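Local structure of taurocyamine kinase (Schistosoma mansoni, 4WOD) at residues 439-442 with 443-447. The protein reversibly transfers a phosphate group between ATP and the guanidino substrate taurocyamine, as a duplicated member of the ATP:guanido phosphotransferase family that requires magnesium. The protein carries 4 engineered substitutions. Sequence-based numbering, arbitrary orientation.
Sequences YLDP and LICDY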
loop_
_atom_site.group_PDB
_atom_site.type_symbol
_atom_site.label_atom_id
_atom_site.label_comp_id
_atom_site.label_asym_id
_atom_site.label_seq_id
_atom_site.Cartn_x
_atom_site.Cartn_y
_atom_site.Cartn_z
ATOM N N TYR A 439 20.651 -22.246 6.164
ATOM C CA TYR A 439 19.484 -21.957 5.338
ATOM C C TYR A 439 19.911 -21.533 3.942
ATOM O O TYR A 439 19.402 -22.044 2.948
ATOM C CB TYR A 439 18.631 -20.878 5.990
ATOM C CG TYR A 439 17.486 -20.356 5.160
ATOM C CD1 TYR A 439 16.362 -21.136 4.925
ATOM C CD2 TYR A 439 17.509 -19.062 4.646
ATOM C CE1 TYR A 439 15.299 -20.649 4.190
ATOM C CE2 TYR A 439 16.445 -18.566 3.913
ATOM C CZ TYR A 439 15.342 -19.371 3.688
ATOM O OH TYR A 439 14.273 -18.893 2.952
ATOM N N LEU A 440 20.852 -20.594 3.867
ATOM C CA LEU A 440 21.153 -19.963 2.585
ATOM C C LEU A 440 22.004 -20.839 1.649
ATOM O O LEU A 440 21.846 -20.769 0.428
ATOM C CB LEU A 440 21.838 -18.607 2.809
ATOM C CG LEU A 440 20.947 -17.465 3.350
ATOM C CD1 LEU A 440 21.779 -16.285 3.848
ATOM C CD2 LEU A 440 19.961 -16.985 2.278
ATOM N N ASP A 441 22.896 -21.668 2.196
ATOM C CA ASP A 441 23.823 -22.386 1.332
ATOM C C ASP A 441 23.143 -23.470 0.491
ATOM O O ASP A 441 23.393 -23.548 -0.704
ATOM C CB ASP A 441 24.966 -23.002 2.135
ATOM C CG ASP A 441 26.053 -23.563 1.238
ATOM O OD1 ASP A 441 26.789 -22.755 0.634
ATOM O OD2 ASP A 441 26.156 -24.799 1.123
ATOM N N PRO A 442 22.274 -24.307 1.099
ATOM C CA PRO A 442 21.597 -25.262 0.210
ATOM C C PRO A 442 20.686 -24.561 -0.813
ATOM O O PRO A 442 20.611 -24.982 -1.973
ATOM C CB PRO A 442 20.779 -26.138 1.181
ATOM C CG PRO A 442 20.649 -25.334 2.427
ATOM C CD PRO A 442 21.940 -24.543 2.519
ATOM N N LEU A 443 20.037 -23.486 -0.385
ATOM C CA LEU A 443 19.176 -22.679 -1.253
ATOM C C LEU A 443 19.925 -22.126 -2.466
ATOM O O LEU A 443 19.401 -22.107 -3.587
ATOM C CB LEU A 443 18.566 -21.524 -0.445
ATOM C CG LEU A 443 17.485 -20.647 -1.099
ATOM C CD1 LEU A 443 16.509 -20.115 -0.040
ATOM C CD2 LEU A 443 18.100 -19.491 -1.912
ATOM N N ILE A 444 21.132 -21.627 -2.213
ATOM C CA ILE A 444 21.995 -21.050 -3.241
ATOM C C ILE A 444 22.430 -22.137 -4.218
ATOM O O ILE A 444 22.339 -21.974 -5.430
ATOM C CB ILE A 444 23.232 -20.372 -2.584
ATOM C CG1 ILE A 444 22.827 -19.041 -1.938
ATOM C CG2 ILE A 444 24.373 -20.167 -3.572
ATOM C CD1 ILE A 444 23.852 -18.508 -0.932
ATOM N N CYS A 445 22.889 -23.250 -3.660
ATOM C CA CYS A 445 23.272 -24.424 -4.431
ATOM C C CYS A 445 22.155 -24.902 -5.356
ATOM O O CYS A 445 22.396 -25.191 -6.529
ATOM C CB CYS A 445 23.682 -25.544 -3.484
ATOM S SG CYS A 445 25.324 -25.299 -2.772
ATOM N N ASP A 446 20.943 -24.976 -4.812
ATOM C CA ASP A 446 19.743 -25.336 -5.576
ATOM C C ASP A 446 19.449 -24.329 -6.693
ATOM O O ASP A 446 19.353 -24.706 -7.863
ATOM C CB ASP A 446 18.537 -25.432 -4.636
ATOM C CG ASP A 446 17.364 -26.210 -5.234
ATOM O OD1 ASP A 446 17.250 -26.298 -6.476
ATOM O OD2 ASP A 446 16.543 -26.727 -4.441
ATOM N N TYR A 447 19.317 -23.054 -6.334
ATOM C CA TYR A 447 18.988 -22.014 -7.319
ATOM C C TYR A 447 20.000 -21.958 -8.471
ATOM O O TYR A 447 19.618 -21.937 -9.639
ATOM C CB TYR A 447 18.898 -20.636 -6.636
ATOM C CG TYR A 447 18.398 -19.512 -7.528
ATOM C CD1 TYR A 447 17.064 -19.114 -7.493
ATOM C CD2 TYR A 447 19.253 -18.848 -8.403
ATOM C CE1 TYR A 447 16.589 -18.089 -8.313
ATOM C CE2 TYR A 447 18.787 -17.821 -9.223
ATOM C CZ TYR A 447 17.461 -17.444 -9.164
ATOM O OH TYR A 447 16.994 -16.428 -9.967
#
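L443 lies beside Y439 one helical turn on: its CD1 is 4.0 Å from Y439 CZ and about as far from the hydroxyl, approaching the hydroxyl end of the ring obliquely. Both residues have CG anti to the backbone N (chi1 172° for Y439, -172° for L443), which leaves the two side chains side by side, pointing the same way. I444 CD1 meets L440 CB at 4.2 Å, and I444 CG1, set beside the backbone N, passes 3.1 Å from L440 O, a close approach to the helix backbone. C445 SG sits 3.3 Å from D441 O and, more loosely, 4.0 Å from D441 OD2.

Three i to i+4 bonds join the turns: I444 N to L440 O, C445 N to D441 O (3.0 Å, N-H...O angle 171°) and D446 N to P442 O. P442 lacks an N-H, so the bond to the preceding turn is missing and the helix kinks there; the three bonds from I444, C445 and D446 N carry the i to i+4 pattern across the kink.

Further out, Y439 OH bonds to T386 O while its side chain touches L409, M412 and I413 of helix 409-418, and D441 OD1 is held by Y625 OH. D446 OD2 accepts a hydrogen bond from Y389 OH and forms a salt bridge with K388 NZ. L443 packs on Y385, its side chain about 8 Å from that of C631, the predicted active-site cysteine. The i to i+4 bonds are those of an alpha helix, and the missing bond at P442 makes it a proline-kinked one, here 437-448 within the small helical N-terminal domain of the second phosphagen kinase repeat.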